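Local coordinates for protein PcyX_EBK42635 (Marine metagenome, PDB 5OWG) that probably reduces biliverdin to phycoerythrobilin as a ferredoxin-dependent bilin reductase, taking four electrons from ferredoxin, at residues A[13-17]-A[162-167]. Numbering follows the deposited sequence.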
loop_
_atom_site.group_PDB
_atom_site.type_symbol
_atom_site.label_atom_id
_atom_site.label_comp_id
_atom_site.label_asym_id
_atom_site.label_seq_id
_atom_site.Cartn_x
_atom_site.Cartn_y
_atom_site.Cartn_z
ATOM N N ARG A 13 13.487 -13.229 -1.820
ATOM C CA ARG A 13 13.161 -12.240 -2.840
ATOM C C ARG A 13 12.076 -11.297 -2.336
ATOM O O ARG A 13 12.107 -10.098 -2.614
ATOM C CB ARG A 13 12.711 -12.927 -4.131
ATOM C CG ARG A 13 12.443 -11.974 -5.284
ATOM C CD ARG A 13 13.720 -11.293 -5.753
ATOM N NE ARG A 13 13.483 -10.397 -6.883
ATOM C CZ ARG A 13 13.238 -9.093 -6.782
ATOM N NH1 ARG A 13 13.037 -8.376 -7.880
ATOM N NH2 ARG A 13 13.190 -8.495 -5.597
ATOM N N LEU A 14 11.109 -11.847 -1.597
ATOM C CA LEU A 14 10.077 -11.011 -0.992
ATOM C C LEU A 14 10.681 -10.059 0.031
ATOM O O LEU A 14 10.269 -8.898 0.133
ATOM C CB LEU A 14 9.008 -11.890 -0.341
ATOM C CG LEU A 14 8.239 -12.818 -1.284
ATOM C CD1 LEU A 14 7.433 -13.835 -0.492
ATOM C CD2 LEU A 14 7.330 -12.024 -2.210
ATOM N N ILE A 15 11.663 -10.536 0.799
ATOM C CA ILE A 15 12.327 -9.677 1.774
ATOM C C ILE A 15 13.193 -8.648 1.063
ATOM O O ILE A 15 13.289 -7.491 1.493
ATOM C CB ILE A 15 13.153 -10.526 2.759
ATOM C CG1 ILE A 15 12.342 -11.727 3.257
ATOM C CG2 ILE A 15 13.611 -9.674 3.933
ATOM C CD1 ILE A 15 10.975 -11.378 3.804
ATOM N N LYS A 16 13.840 -9.048 -0.032
ATOM C CA LYS A 16 14.598 -8.095 -0.834
ATOM C C LYS A 16 13.688 -6.999 -1.371
ATOM O O LYS A 16 13.952 -5.807 -1.181
ATOM C CB LYS A 16 15.305 -8.821 -1.978
ATOM C CG LYS A 16 16.055 -7.901 -2.921
ATOM C CD LYS A 16 17.328 -8.553 -3.424
ATOM C CE LYS A 16 18.038 -7.681 -4.437
ATOM N NZ LYS A 16 18.325 -6.315 -3.912
ATOM N N TRP A 17 12.599 -7.389 -2.040
ATOM C CA TRP A 17 11.641 -6.405 -2.531
ATOM C C TRP A 17 11.166 -5.482 -1.418
ATOM O O TRP A 17 10.826 -4.321 -1.674
ATOM C CB TRP A 17 10.444 -7.111 -3.174
ATOM C CG TRP A 17 9.237 -6.229 -3.291
ATOM C CD1 TRP A 17 8.864 -5.488 -4.374
ATOM C CD2 TRP A 17 8.253 -5.988 -2.280
ATOM N NE1 TRP A 17 7.705 -4.800 -4.099
ATOM C CE2 TRP A 17 7.311 -5.090 -2.819
ATOM C CE3 TRP A 17 8.079 -6.442 -0.969
ATOM C CZ2 TRP A 17 6.212 -4.638 -2.093
ATOM C CZ3 TRP A 17 6.984 -5.996 -0.252
ATOM C CH2 TRP A 17 6.064 -5.103 -0.815
ATOM N N LEU A 162 8.341 -14.320 -9.880
ATOM C CA LEU A 162 8.543 -13.524 -8.675
ATOM C C LEU A 162 9.677 -12.522 -8.855
ATOM O O LEU A 162 9.648 -11.441 -8.257
ATOM C CB LEU A 162 8.831 -14.439 -7.483
ATOM C CG LEU A 162 9.066 -13.746 -6.138
ATOM C CD1 LEU A 162 7.820 -12.994 -5.688
ATOM C CD2 LEU A 162 9.497 -14.753 -5.083
ATOM N N ASN A 163 10.680 -12.862 -9.667
ATOM C CA ASN A 163 11.784 -11.941 -9.914
ATOM C C ASN A 163 11.312 -10.709 -10.677
ATOM O O ASN A 163 11.594 -9.573 -10.277
ATOM C CB ASN A 163 12.899 -12.653 -10.684
ATOM C CG ASN A 163 13.612 -13.700 -9.850
ATOM O OD1 ASN A 163 13.103 -14.142 -8.819
ATOM N ND2 ASN A 163 14.797 -14.104 -10.295
ATOM N N LYS A 164 10.590 -10.913 -11.780
ATOM C CA LYS A 164 10.167 -9.786 -12.606
ATOM C C LYS A 164 9.130 -8.933 -11.883
ATOM O O LYS A 164 9.229 -7.701 -11.868
ATOM C CB LYS A 164 9.611 -10.288 -13.942
ATOM C CG LYS A 164 10.396 -11.432 -14.591
ATOM C CD LYS A 164 11.896 -11.170 -14.673
ATOM C CE LYS A 164 12.239 -10.079 -15.677
ATOM N NZ LYS A 164 11.910 -10.468 -17.077
ATOM N N ILE A 165 8.126 -9.574 -11.280
ATOM C CA ILE A 165 7.051 -8.835 -10.615
ATOM C C ILE A 165 7.624 -7.892 -9.565
ATOM O O ILE A 165 7.244 -6.718 -9.482
ATOM C CB ILE A 165 6.027 -9.813 -10.006
ATOM C CG1 ILE A 165 4.873 -10.051 -10.982
ATOM C CG2 ILE A 165 5.462 -9.295 -8.680
ATOM C CD1 ILE A 165 5.299 -10.564 -12.340
ATOM N N CYS A 166 8.547 -8.393 -8.743
ATOM C CA CYS A 166 9.133 -7.564 -7.697
ATOM C C CYS A 166 9.950 -6.424 -8.294
ATOM O O CYS A 166 9.845 -5.273 -7.853
ATOM C CB CYS A 166 9.994 -8.425 -6.774
ATOM S SG CYS A 166 9.051 -9.527 -5.689
ATOM N N THR A 167 10.776 -6.726 -9.299
ATOM C CA THR A 167 11.548 -5.683 -9.968
ATOM C C THR A 167 10.634 -4.610 -10.549
ATOM O O THR A 167 10.910 -3.412 -10.421
ATOM C CB THR A 167 12.427 -6.310 -11.055
ATOM O OG1 THR A 167 13.673 -6.722 -10.479
ATOM C CG2 THR A 167 12.699 -5.336 -12.208
#
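Arg-13 lays one face of its guanidinium over the CB of Cys-166, which sits 3.1 Å above the plane, nearer its edge than its middle. Its CG leaves anti to the backbone N (chi1 -176°), and a bend at chi2 then carries the planar end across to helix 161-179. There NH1 gives a bent hydrogen bond to Asn-163 O (3.0 Å, 137° at the hydrogen), meeting a lone pair in the carbonyl plane although the oxygen lies well out of the guanidinium plane. The same oxygen also accepts the helical bond from Thr-167 N. Nearer the backbone, the Arg-13 and Leu-162 chains run alongside one another, pointing opposite ways, with CB of Arg-13 3.8 Å from CD2 of Leu-162. The other branch of that leucine, CD1, reaches CD2 of Leu-14 at 3.6 Å, the two leucines meeting roughly perpendicular. One turn on, Cys-166 SG packs against Trp-17 CB (3.8 Å) and makes an oblique sulfur-aromatic contact with the indole, 4.7 Å from its five-membered ring centroid, while Cys-166 O comes up to the ring's edge at CD1. The starts of helices 14-28 and 161-179 thus pair in one helical layer of the bilin reductase alpha/beta/alpha sandwich, packed on the antiparallel sheet, where Leu-14 and Trp-17 rest on Trp-74 of strand 73-82 and Trp-17 meets Phe-93 of strand 90-96.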